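Local coordinates for p800 reaction center core protein (Heliobacterium modesticaldum, PDB 5V8K) that harvests light and drives charge separation as the homodimeric core of a type I photosynthetic reaction centre, probably passing electrons on to a 4Fe-4S cluster, at residues S207-A212 and G277-G282; R288-P293 and F402-P407; M393-R398 and F441-F446. All blocks are in the same frame, centred on the assembly; numbering follows the deposited sequence.

Interaction 1 of 3, residues S207-A212 and G277-G282. With GBF (Bacteriochlorophyll g), chain T.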
loop_
_atom_site.group_PDB
_atom_site.type_symbol
_atom_site.label_atom_id
_atom_site.label_comp_id
_atom_site.label_asym_id
_atom_site.label_seq_id
_atom_site.Cartn_x
_atom_site.Cartn_y
_atom_site.Cartn_z
ATOM N N SER A 207 9.168 -33.365 -1.208
ATOM C CA SER A 207 9.211 -33.097 -2.644
ATOM C C SER A 207 9.154 -31.596 -2.925
ATOM O O SER A 207 9.911 -31.079 -3.762
ATOM C CB SER A 207 8.070 -33.804 -3.373
ATOM O OG SER A 207 8.251 -35.218 -3.376
ATOM N N CYS A 208 8.240 -30.886 -2.252
ATOM C CA CYS A 208 8.133 -29.448 -2.450
ATOM C C CYS A 208 9.410 -28.737 -2.040
ATOM O O CYS A 208 9.885 -27.846 -2.746
ATOM C CB CYS A 208 6.948 -28.871 -1.675
ATOM S SG CYS A 208 5.354 -29.402 -2.283
ATOM N N GLN A 209 9.956 -29.092 -0.882
ATOM C CA GLN A 209 11.123 -28.385 -0.373
ATOM C C GLN A 209 12.331 -28.594 -1.279
ATOM O O GLN A 209 13.055 -27.647 -1.589
ATOM C CB GLN A 209 11.432 -28.849 1.048
ATOM C CG GLN A 209 10.299 -28.637 2.044
ATOM C CD GLN A 209 10.734 -28.968 3.403
ATOM O OE1 GLN A 209 11.697 -28.406 3.863
ATOM N NE2 GLN A 209 10.061 -29.911 4.069
ATOM N N ILE A 210 12.580 -29.832 -1.698
ATOM C CA ILE A 210 13.700 -30.073 -2.593
ATOM C C ILE A 210 13.454 -29.404 -3.949
ATOM O O ILE A 210 14.365 -28.833 -4.545
ATOM C CB ILE A 210 13.952 -31.579 -2.747
ATOM C CG1 ILE A 210 14.353 -32.190 -1.410
ATOM C CG2 ILE A 210 15.019 -31.842 -3.825
ATOM C CD1 ILE A 210 15.738 -31.803 -0.888
ATOM N N LEU A 211 12.223 -29.443 -4.445
ATOM C CA LEU A 211 11.935 -28.742 -5.694
ATOM C C LEU A 211 12.273 -27.253 -5.575
ATOM O O LEU A 211 12.809 -26.648 -6.515
ATOM C CB LEU A 211 10.474 -28.950 -6.086
ATOM C CG LEU A 211 10.092 -28.398 -7.453
ATOM C CD1 LEU A 211 10.683 -29.278 -8.529
ATOM C CD2 LEU A 211 8.592 -28.336 -7.571
ATOM N N ALA A 212 11.999 -26.655 -4.408
ATOM C CA ALA A 212 12.305 -25.242 -4.203
ATOM C C ALA A 212 13.797 -24.988 -4.349
ATOM O O ALA A 212 14.217 -24.001 -4.955
ATOM C CB ALA A 212 11.825 -24.788 -2.822
ATOM N N GLY A 277 5.261 -23.296 0.915
ATOM C CA GLY A 277 4.196 -24.283 0.953
ATOM C C GLY A 277 4.675 -25.663 1.338
ATOM O O GLY A 277 3.957 -26.410 2.002
ATOM N N GLY A 278 5.886 -26.032 0.933
ATOM C CA GLY A 278 6.426 -27.309 1.368
ATOM C C GLY A 278 6.657 -27.354 2.863
ATOM O O GLY A 278 6.345 -28.353 3.528
ATOM N N VAL A 279 7.221 -26.281 3.415
ATOM C CA VAL A 279 7.431 -26.214 4.859
ATOM C C VAL A 279 6.092 -26.226 5.591
ATOM O O VAL A 279 5.958 -26.849 6.651
ATOM C CB VAL A 279 8.285 -24.978 5.208
ATOM C CG1 VAL A 279 8.350 -24.738 6.724
ATOM C CG2 VAL A 279 9.695 -25.190 4.658
ATOM N N PHE A 280 5.076 -25.555 5.038
ATOM C CA PHE A 280 3.751 -25.617 5.647
ATOM C C PHE A 280 3.253 -27.062 5.747
ATOM O O PHE A 280 2.713 -27.466 6.781
ATOM C CB PHE A 280 2.757 -24.763 4.859
ATOM C CG PHE A 280 1.325 -25.178 5.088
ATOM C CD1 PHE A 280 0.636 -24.767 6.218
ATOM C CD2 PHE A 280 0.699 -26.024 4.199
ATOM C CE1 PHE A 280 -0.668 -25.182 6.442
ATOM C CE2 PHE A 280 -0.596 -26.443 4.414
ATOM C CZ PHE A 280 -1.283 -26.027 5.540
ATOM N N HIS A 281 3.427 -27.860 4.685
ATOM C CA HIS A 281 2.996 -29.258 4.741
ATOM C C HIS A 281 3.795 -30.079 5.748
ATOM O O HIS A 281 3.243 -30.970 6.397
ATOM C CB HIS A 281 3.094 -29.895 3.366
ATOM C CG HIS A 281 1.923 -29.586 2.511
ATOM N ND1 HIS A 281 0.648 -29.981 2.846
ATOM C CD2 HIS A 281 1.815 -28.878 1.365
ATOM C CE1 HIS A 281 -0.197 -29.530 1.942
ATOM N NE2 HIS A 281 0.490 -28.861 1.029
ATOM N N GLY A 282 5.102 -29.865 5.834
ATOM C CA GLY A 282 5.874 -30.622 6.795
ATOM C C GLY A 282 5.450 -30.278 8.208
ATOM O O GLY A 282 5.248 -31.157 9.043
HETATM MG MG GBF T . 13.278 -28.577 5.429
HETATM C CHA GBF T . 12.162 -31.571 6.879
HETATM C CHB GBF T . 11.525 -26.906 7.680
HETATM C CHC GBF T . 14.962 -25.871 4.215
HETATM C CHD GBF T . 15.181 -30.649 3.140
HETATM N NA GBF T . 12.116 -29.105 6.940
HETATM C C1A GBF T . 11.750 -30.269 7.480
HETATM C C2A GBF T . 11.040 -30.294 8.787
HETATM C C3A GBF T . 10.458 -28.881 8.658
HETATM C C4A GBF T . 11.424 -28.261 7.697
HETATM C CMA GBF T . 9.047 -28.842 8.083
HETATM C CAA GBF T . 11.990 -30.568 9.977
HETATM C CBA GBF T . 12.984 -29.442 10.256
HETATM C CGA GBF T . 13.784 -29.792 11.493
HETATM O O1A GBF T . 13.209 -30.154 12.515
HETATM O O2A GBF T . 15.068 -29.126 11.614
HETATM N NB GBF T . 13.373 -26.623 6.021
HETATM C C1B GBF T . 12.459 -26.078 6.858
HETATM C C2B GBF T . 12.700 -24.726 6.927
HETATM C C3B GBF T . 13.666 -24.445 5.977
HETATM C C4B GBF T . 13.983 -25.661 5.326
HETATM C CMB GBF T . 12.029 -23.753 7.874
HETATM C CAB GBF T . 14.171 -23.074 5.829
HETATM C CBB GBF T . 15.266 -22.668 5.225
HETATM N NC GBF T . 14.742 -28.354 4.015
HETATM C C1C GBF T . 15.273 -27.199 3.623
HETATM C C2C GBF T . 16.220 -27.038 2.485
HETATM C C3C GBF T . 16.225 -28.485 2.330
HETATM C C4C GBF T . 15.369 -29.196 3.160
HETATM C CMC GBF T . 15.476 -26.369 1.301
HETATM C CAC GBF T . 17.056 -29.118 1.287
HETATM C CBC GBF T . 17.969 -28.287 0.420
HETATM N ND GBF T . 13.678 -30.516 5.032
HETATM C C1D GBF T . 14.331 -31.282 4.161
HETATM C C2D GBF T . 14.202 -32.900 4.203
HETATM C C3D GBF T . 13.351 -32.802 5.309
HETATM C C4D GBF T . 13.029 -31.493 5.784
HETATM C CMD GBF T . 14.768 -34.035 3.431
HETATM C CAD GBF T . 12.728 -33.761 6.249
HETATM O OBD GBF T . 12.542 -35.022 6.190
HETATM C CBD GBF T . 11.846 -32.985 7.193
HETATM C CGD GBF T . 10.374 -33.190 6.978
HETATM O O1D GBF T . 9.714 -32.507 6.212
HETATM O O2D GBF T . 9.667 -34.231 7.661
HETATM C CED GBF T . 8.760 -34.980 6.852
HETATM C C1 GBF T . 15.748 -28.935 12.851
HETATM C C2 GBF T . 16.586 -27.694 12.669
HETATM C C3 GBF T . 17.752 -27.705 12.005
HETATM C C4 GBF T . 18.303 -28.970 11.418
HETATM C C5 GBF T . 18.529 -26.418 11.842
#
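Q209 and V279, one from each helix, lie against the same face of a bacteriochlorophyll g macrocycle, whose other face is approached near ring B by the W397 indole. Near the centre of the first face Q209 is the ligand of the magnesium, modelled through OE1 at 2.2 Å from MG. The metal is drawn slightly out of the plane of its four nitrogens toward the amide. Beside Q209, V279 places its CG2 branch over one pyrrole, 3.6 Å from C1B. At the rim of the pigment, I210 CD1 meets CAC at 3.7 Å, and the backbone CA of G282 approaches the methyl CMA at 3.9 Å. Among the aromatic rings of 277-282, F280 lays CD2 over the centre of one face of the H281 imidazole, while the F280 ring takes the carbonyl oxygen of G277 at its edge, in plane. The two segments are near-antiparallel turns of helices 200-224 and 258-291, both predicted to cross the membrane, and their local axes approach to 8.1 Å at 154°. Such close helix packing within the membrane depends here on glycine: G278 has no side chain, and C208 CB comes down on its CA at a tight 3.5 Å. Next to this point Q209 CG rests 3.9 Å from G278 C. Its first torsion (chi1 -59°) sets CG beside the backbone N, and the chain then runs extended from the helix to the chlorin, passing alongside V279. The carbonyl of G278 also accepts a hydrogen bond from the hydroxyl of S205, one turn before Q209. On another side of helix 258-291, H281 binds the magnesium of a second bacteriochlorophyll g through NE2; a hydrogen bond between ND1 and E201 fixes the rotation of that imidazole.

Interaction 2 of 3, residues R288-P293 and F402-P407; sequences RVLNDP and FSKVSP
L290 and K404 make the apolar part of this contact, with L290 CD1 lying 3.9 Å from K404 CB. The two side chains run alongside each other, pointing opposite ways, so the leucine branch packs on the root of the lysine while the lysine chain travels back toward the helix end. K404 starts with CG anti to its own backbone N (chi1 178°) and bends at chi2 (72°), which turns the chain toward the helix end and N291. Of the polar groups, the K404 ammonium ends beside the N291 amide; their modelled separation is too short to be trusted, so the bonding there remains doubtful. The contact sits at the surface, where the last turn of helix 258-291 meets the loop leading from helix 376-401 to helix 407-411. In that loop S406 is the N-cap of the following helix, its OG making a weak hydrogen bond to the backbone N of W408 and another hydrogen bond to E548 of the second subunit. Backbone hydrogen bonds with K417 hold K404 in place. Charged pairing occurs one turn back on the helix: the R288 guanidinium forms salt bridges through NH2 with E201 and D199, tying this end of helix 258-291 to the start of helix 200-224.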
loop_
_atom_site.group_PDB
_atom_site.type_symbol
_atom_site.label_atom_id
_atom_site.label_comp_id
_atom_site.label_asym_id
_atom_site.label_seq_id
_atom_site.Cartn_x
_atom_site.Cartn_y
_atom_site.Cartn_z
ATOM N N ARG A 288 0.019 -32.871 13.139
ATOM C CA ARG A 288 -0.853 -34.040 13.254
ATOM C C ARG A 288 -0.200 -35.122 14.098
ATOM O O ARG A 288 -0.884 -35.808 14.870
ATOM C CB ARG A 288 -1.228 -34.576 11.874
ATOM C CG ARG A 288 -2.183 -33.638 11.141
ATOM C CD ARG A 288 -2.777 -34.262 9.888
ATOM N NE ARG A 288 -1.791 -34.447 8.808
ATOM C CZ ARG A 288 -1.253 -35.615 8.452
ATOM N NH1 ARG A 288 -1.592 -36.733 9.068
ATOM N NH2 ARG A 288 -0.376 -35.669 7.466
ATOM N N VAL A 289 1.124 -35.276 13.990
ATOM C CA VAL A 289 1.827 -36.186 14.885
ATOM C C VAL A 289 1.586 -35.784 16.340
ATOM O O VAL A 289 1.295 -36.625 17.201
ATOM C CB VAL A 289 3.329 -36.209 14.568
ATOM C CG1 VAL A 289 4.083 -36.902 15.704
ATOM C CG2 VAL A 289 3.585 -36.933 13.325
ATOM N N LEU A 290 1.731 -34.485 16.635
ATOM C CA LEU A 290 1.603 -34.002 18.006
ATOM C C LEU A 290 0.170 -34.055 18.509
ATOM O O LEU A 290 -0.048 -34.026 19.726
ATOM C CB LEU A 290 2.109 -32.561 18.134
ATOM C CG LEU A 290 3.559 -32.230 17.794
ATOM C CD1 LEU A 290 3.711 -30.718 17.752
ATOM C CD2 LEU A 290 4.496 -32.796 18.798
ATOM N N ASN A 291 -0.809 -34.111 17.615
ATOM C CA ASN A 291 -2.208 -34.149 18.007
ATOM C C ASN A 291 -2.775 -35.556 18.016
ATOM O O ASN A 291 -3.901 -35.747 18.477
ATOM C CB ASN A 291 -3.048 -33.273 17.074
ATOM C CG ASN A 291 -2.900 -31.800 17.381
ATOM O OD1 ASN A 291 -2.178 -31.433 18.304
ATOM N ND2 ASN A 291 -3.576 -30.944 16.601
ATOM N N ASP A 292 -2.031 -36.532 17.522
ATOM C CA ASP A 292 -2.465 -37.916 17.558
ATOM C C ASP A 292 -1.739 -38.610 18.702
ATOM O O ASP A 292 -0.618 -39.105 18.508
ATOM C CB ASP A 292 -2.174 -38.615 16.227
ATOM N N PRO A 293 -2.329 -38.658 19.905
ATOM C CA PRO A 293 -1.657 -39.347 21.021
ATOM C C PRO A 293 -1.177 -40.741 20.654
ATOM O O PRO A 293 -0.175 -41.215 21.207
ATOM C CB PRO A 293 -2.736 -39.378 22.112
ATOM N N PHE A 402 6.149 -23.555 16.796
ATOM C CA PHE A 402 5.246 -22.802 17.657
ATOM C C PHE A 402 3.762 -23.134 17.475
ATOM O O PHE A 402 2.914 -22.432 18.036
ATOM C CB PHE A 402 5.427 -21.296 17.424
ATOM C CG PHE A 402 6.692 -20.705 18.008
ATOM C CD1 PHE A 402 7.940 -21.246 17.730
ATOM C CD2 PHE A 402 6.630 -19.544 18.766
ATOM C CE1 PHE A 402 9.085 -20.669 18.249
ATOM C CE2 PHE A 402 7.775 -18.966 19.265
ATOM C CZ PHE A 402 9.005 -19.523 19.001
ATOM N N SER A 403 3.411 -24.144 16.690
ATOM C CA SER A 403 2.025 -24.283 16.259
ATOM C C SER A 403 1.176 -25.131 17.199
ATOM O O SER A 403 -0.048 -25.122 17.085
ATOM C CB SER A 403 1.982 -24.854 14.837
ATOM O OG SER A 403 2.340 -23.834 13.909
ATOM N N LYS A 404 1.784 -25.790 18.174
ATOM C CA LYS A 404 1.053 -26.481 19.222
ATOM C C LYS A 404 1.121 -25.719 20.545
ATOM O O LYS A 404 0.086 -25.351 21.110
ATOM C CB LYS A 404 1.624 -27.885 19.377
ATOM C CG LYS A 404 0.978 -28.711 20.474
ATOM C CD LYS A 404 -0.404 -29.131 20.092
ATOM C CE LYS A 404 -0.838 -30.325 20.953
ATOM N NZ LYS A 404 -2.156 -30.800 20.506
ATOM N N VAL A 405 2.328 -25.497 21.069
ATOM C CA VAL A 405 2.504 -24.645 22.232
ATOM C C VAL A 405 3.663 -23.697 21.963
ATOM O O VAL A 405 4.500 -23.918 21.081
ATOM C CB VAL A 405 2.728 -25.442 23.539
ATOM C CG1 VAL A 405 1.557 -26.359 23.829
ATOM C CG2 VAL A 405 3.994 -26.254 23.472
ATOM N N SER A 406 3.654 -22.588 22.683
ATOM C CA SER A 406 4.691 -21.584 22.566
ATOM C C SER A 406 4.831 -20.888 23.897
ATOM O O SER A 406 3.995 -21.084 24.805
ATOM C CB SER A 406 4.369 -20.572 21.459
ATOM O OG SER A 406 3.337 -19.711 21.890
ATOM N N PRO A 407 5.870 -20.089 24.096
ATOM C CA PRO A 407 5.953 -19.317 25.337
ATOM C C PRO A 407 4.736 -18.427 25.527
ATOM O O PRO A 407 4.330 -18.189 26.668
ATOM C CB PRO A 407 7.248 -18.514 25.174
ATOM C CG PRO A 407 8.022 -19.231 24.114
ATOM C CD PRO A 407 7.060 -19.905 23.239
#

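Interaction 3 of 3, residues M393-R398 and F441-F446; sequences MVPMWR and FYLAIF. With GBF (Bacteriochlorophyll g), chain T.
P395, a proline in the middle of a predicted transmembrane helix, is pressed by its ring into the backbone of the neighbouring helix. Its CG lies 3.5 Å from A444 CA, tighter than ordinary carbon contact, and 3.7 Å from A444 CB. The proline N has no hydrogen bond to the turn before, and helix 376-401 is kinked there. L443 extends the patch at one flank, its CB 4.0 Å from P395 CB; at the other, M396 CG meets A444 CB at 3.8 Å. A444 CB thus sits in the notch formed by the proline ring and the methionine chain, and the local axes come within 7.9 Å, nearly antiparallel at 163°. W397 is turned to a bacteriochlorophyll g, whose methyl CMB sits over the centre of one indole face, 3.2 Å above its plane. With CG beside the backbone N (chi1 -73°), the indole brings NE1 to M393 SD at 3.5 Å in a weak hydrogen bond, and that sulfur touches the vinyl carbon CBB of the same pigment. R398 salt-bridges E548 of the second subunit and donates a hydrogen bond to an 8(1)-OH-chlorophyll aF. The whole is a closely packed pair of membrane helices with pigments at its flanks, as expected in the PsaA/PsaB-like core of a homodimeric type I reaction centre.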
loop_
_atom_site.group_PDB
_atom_site.type_symbol
_atom_site.label_atom_id
_atom_site.label_comp_id
_atom_site.label_asym_id
_atom_site.label_seq_id
_atom_site.Cartn_x
_atom_site.Cartn_y
_atom_site.Cartn_z
ATOM N N MET A 393 12.163 -16.668 7.033
ATOM C CA MET A 393 12.237 -17.872 7.856
ATOM C C MET A 393 11.634 -17.686 9.259
ATOM O O MET A 393 11.374 -18.696 9.938
ATOM C CB MET A 393 13.691 -18.337 8.020
ATOM C CG MET A 393 14.308 -19.068 6.826
ATOM S SD MET A 393 15.798 -19.985 7.311
ATOM C CE MET A 393 16.917 -18.624 7.619
ATOM N N VAL A 394 11.412 -16.448 9.718
ATOM C CA VAL A 394 10.862 -16.244 11.076
ATOM C C VAL A 394 9.462 -16.860 11.141
ATOM O O VAL A 394 9.232 -17.733 11.986
ATOM C CB VAL A 394 10.865 -14.755 11.492
ATOM C CG1 VAL A 394 10.042 -14.508 12.746
ATOM C CG2 VAL A 394 12.320 -14.285 11.742
ATOM N N PRO A 395 8.508 -16.480 10.280
ATOM C CA PRO A 395 7.225 -17.206 10.290
ATOM C C PRO A 395 7.355 -18.686 9.923
ATOM O O PRO A 395 6.579 -19.504 10.439
ATOM C CB PRO A 395 6.345 -16.448 9.277
ATOM C CG PRO A 395 7.267 -15.592 8.473
ATOM C CD PRO A 395 8.497 -15.339 9.361
ATOM N N MET A 396 8.336 -19.066 9.102
ATOM C CA MET A 396 8.489 -20.468 8.708
ATOM C C MET A 396 8.864 -21.348 9.898
ATOM O O MET A 396 8.312 -22.444 10.076
ATOM C CB MET A 396 9.528 -20.606 7.597
ATOM C CG MET A 396 9.141 -19.880 6.329
ATOM S SD MET A 396 10.378 -19.980 5.011
ATOM C CE MET A 396 10.175 -21.689 4.650
ATOM N N TRP A 397 9.819 -20.901 10.714
ATOM C CA TRP A 397 10.198 -21.727 11.849
ATOM C C TRP A 397 9.154 -21.681 12.961
ATOM O O TRP A 397 9.055 -22.635 13.739
ATOM C CB TRP A 397 11.579 -21.352 12.371
ATOM C CG TRP A 397 12.661 -21.818 11.435
ATOM C CD1 TRP A 397 13.449 -21.031 10.643
ATOM C CD2 TRP A 397 13.072 -23.173 11.183
ATOM N NE1 TRP A 397 14.327 -21.797 9.937
ATOM C CE2 TRP A 397 14.130 -23.118 10.250
ATOM C CE3 TRP A 397 12.661 -24.423 11.658
ATOM C CZ2 TRP A 397 14.757 -24.268 9.747
ATOM C CZ3 TRP A 397 13.316 -25.575 11.178
ATOM C CH2 TRP A 397 14.347 -25.477 10.224
ATOM N N ARG A 398 8.301 -20.659 12.979
ATOM C CA ARG A 398 7.172 -20.669 13.904
ATOM C C ARG A 398 6.093 -21.683 13.489
ATOM O O ARG A 398 5.494 -22.332 14.355
ATOM C CB ARG A 398 6.602 -19.252 14.023
ATOM C CG ARG A 398 7.541 -18.268 14.787
ATOM C CD ARG A 398 7.041 -16.850 14.669
ATOM N NE ARG A 398 5.812 -16.622 15.420
ATOM C CZ ARG A 398 5.299 -15.411 15.634
ATOM N NH1 ARG A 398 5.928 -14.352 15.163
ATOM N NH2 ARG A 398 4.200 -15.234 16.375
ATOM N N PHE A 441 1.944 -19.396 7.805
ATOM C CA PHE A 441 2.161 -19.644 6.383
ATOM C C PHE A 441 1.912 -18.386 5.559
ATOM O O PHE A 441 2.750 -17.995 4.746
ATOM C CB PHE A 441 1.271 -20.786 5.895
ATOM C CG PHE A 441 1.110 -20.805 4.396
ATOM C CD1 PHE A 441 2.099 -21.319 3.601
ATOM C CD2 PHE A 441 0.005 -20.244 3.809
ATOM C CE1 PHE A 441 1.984 -21.318 2.229
ATOM C CE2 PHE A 441 -0.140 -20.209 2.404
ATOM C CZ PHE A 441 0.854 -20.755 1.606
ATOM N N TYR A 442 0.758 -17.735 5.751
ATOM C CA TYR A 442 0.480 -16.503 5.012
ATOM C C TYR A 442 1.557 -15.469 5.272
ATOM O O TYR A 442 1.950 -14.730 4.358
ATOM C CB TYR A 442 -0.881 -15.913 5.388
ATOM C CG TYR A 442 -2.060 -16.807 5.217
ATOM C CD1 TYR A 442 -2.245 -17.549 4.060
ATOM C CD2 TYR A 442 -3.002 -16.929 6.223
ATOM C CE1 TYR A 442 -3.307 -18.383 3.926
ATOM C CE2 TYR A 442 -4.110 -17.776 6.089
ATOM C CZ TYR A 442 -4.262 -18.497 4.913
ATOM O OH TYR A 442 -5.324 -19.396 4.753
ATOM N N LEU A 443 1.993 -15.341 6.547
ATOM C CA LEU A 443 2.932 -14.291 6.875
ATOM C C LEU A 443 4.266 -14.546 6.187
ATOM O O LEU A 443 4.938 -13.608 5.755
ATOM C CB LEU A 443 3.095 -14.192 8.418
ATOM C CG LEU A 443 3.901 -13.044 9.018
ATOM C CD1 LEU A 443 3.320 -11.681 8.574
ATOM C CD2 LEU A 443 3.993 -13.081 10.544
ATOM N N ALA A 444 4.667 -15.809 6.067
ATOM C CA ALA A 444 5.902 -16.087 5.343
ATOM C C ALA A 444 5.771 -15.702 3.866
ATOM O O ALA A 444 6.708 -15.144 3.275
ATOM C CB ALA A 444 6.297 -17.545 5.516
ATOM N N ILE A 445 4.593 -15.926 3.269
ATOM C CA ILE A 445 4.352 -15.487 1.894
ATOM C C ILE A 445 4.543 -13.977 1.775
ATOM O O ILE A 445 5.175 -13.491 0.835
ATOM C CB ILE A 445 2.945 -15.904 1.428
ATOM C CG1 ILE A 445 2.792 -17.453 1.387
ATOM C CG2 ILE A 445 2.631 -15.270 0.076
ATOM C CD1 ILE A 445 3.663 -18.151 0.306
ATOM N N PHE A 446 3.948 -13.217 2.700
ATOM C CA PHE A 446 4.100 -11.758 2.740
ATOM C C PHE A 446 5.566 -11.364 2.857
ATOM O O PHE A 446 6.056 -10.504 2.118
ATOM C CB PHE A 446 3.355 -11.162 3.952
ATOM C CG PHE A 446 1.867 -11.046 3.796
ATOM C CD1 PHE A 446 1.318 -10.283 2.793
ATOM C CD2 PHE A 446 1.021 -11.664 4.699
ATOM C CE1 PHE A 446 -0.102 -10.166 2.657
ATOM C CE2 PHE A 446 -0.382 -11.575 4.581
ATOM C CZ PHE A 446 -0.938 -10.821 3.545
HETATM MG MG GBF T . 13.278 -28.577 5.429
HETATM C CHA GBF T . 12.162 -31.571 6.879
HETATM C CHB GBF T . 11.525 -26.906 7.680
HETATM C CHC GBF T . 14.962 -25.871 4.215
HETATM C CHD GBF T . 15.181 -30.649 3.140
HETATM N NA GBF T . 12.116 -29.105 6.940
HETATM C C1A GBF T . 11.750 -30.269 7.480
HETATM C C2A GBF T . 11.040 -30.294 8.787
HETATM C C3A GBF T . 10.458 -28.881 8.658
HETATM C C4A GBF T . 11.424 -28.261 7.697
HETATM C CMA GBF T . 9.047 -28.842 8.083
HETATM C CAA GBF T . 11.990 -30.568 9.977
HETATM C CBA GBF T . 12.984 -29.442 10.256
HETATM C CGA GBF T . 13.784 -29.792 11.493
HETATM O O1A GBF T . 13.209 -30.154 12.515
HETATM O O2A GBF T . 15.068 -29.126 11.614
HETATM N NB GBF T . 13.373 -26.623 6.021
HETATM C C1B GBF T . 12.459 -26.078 6.858
HETATM C C2B GBF T . 12.700 -24.726 6.927
HETATM C C3B GBF T . 13.666 -24.445 5.977
HETATM C C4B GBF T . 13.983 -25.661 5.326
HETATM C CMB GBF T . 12.029 -23.753 7.874
HETATM C CAB GBF T . 14.171 -23.074 5.829
HETATM C CBB GBF T . 15.266 -22.668 5.225
HETATM N NC GBF T . 14.742 -28.354 4.015
HETATM C C1C GBF T . 15.273 -27.199 3.623
HETATM C C2C GBF T . 16.220 -27.038 2.485
HETATM C C3C GBF T . 16.225 -28.485 2.330
HETATM C C4C GBF T . 15.369 -29.196 3.160
HETATM C CMC GBF T . 15.476 -26.369 1.301
HETATM C CAC GBF T . 17.056 -29.118 1.287
HETATM C CBC GBF T . 17.969 -28.287 0.420
HETATM N ND GBF T . 13.678 -30.516 5.032
HETATM C C1D GBF T . 14.331 -31.282 4.161
HETATM C C2D GBF T . 14.202 -32.900 4.203
HETATM C C3D GBF T . 13.351 -32.802 5.309
HETATM C C4D GBF T . 13.029 -31.493 5.784
HETATM C CMD GBF T . 14.768 -34.035 3.431
HETATM C CAD GBF T . 12.728 -33.761 6.249
HETATM O OBD GBF T . 12.542 -35.022 6.190
HETATM C CBD GBF T . 11.846 -32.985 7.193
HETATM C CGD GBF T . 10.374 -33.190 6.978
HETATM O O1D GBF T . 9.714 -32.507 6.212
HETATM O O2D GBF T . 9.667 -34.231 7.661
HETATM C CED GBF T . 8.760 -34.980 6.852
HETATM C C1 GBF T . 15.748 -28.935 12.851
HETATM C C2 GBF T . 16.586 -27.694 12.669
HETATM C C3 GBF T . 17.752 -27.705 12.005
HETATM C C4 GBF T . 18.303 -28.970 11.418
HETATM C C5 GBF T . 18.529 -26.418 11.842
#

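How the interactions relate
Along the chain, interaction 1 closes before interactions 2 and 3 open, whereas the segments of 2 and 3 alternate. Interactions 1 and 2 share helix 258-291, their centres about 20 Å apart; interaction 3 lies about 13 Å from interaction 1 and about 17 Å from interaction 2, centre to centre. Interactions 1 and 3 join through packing of V279 on M396 and of F280 on F441, and they hold one bacteriochlorophyll g between them. Helix 376-401 supplies one side of interaction 3, the other coming from helix 437-447, and leads into the loop of interaction 2; interactions 2 and 3 both touch the second subunit, linking this pigment-binding helix bundle to the dimer interface.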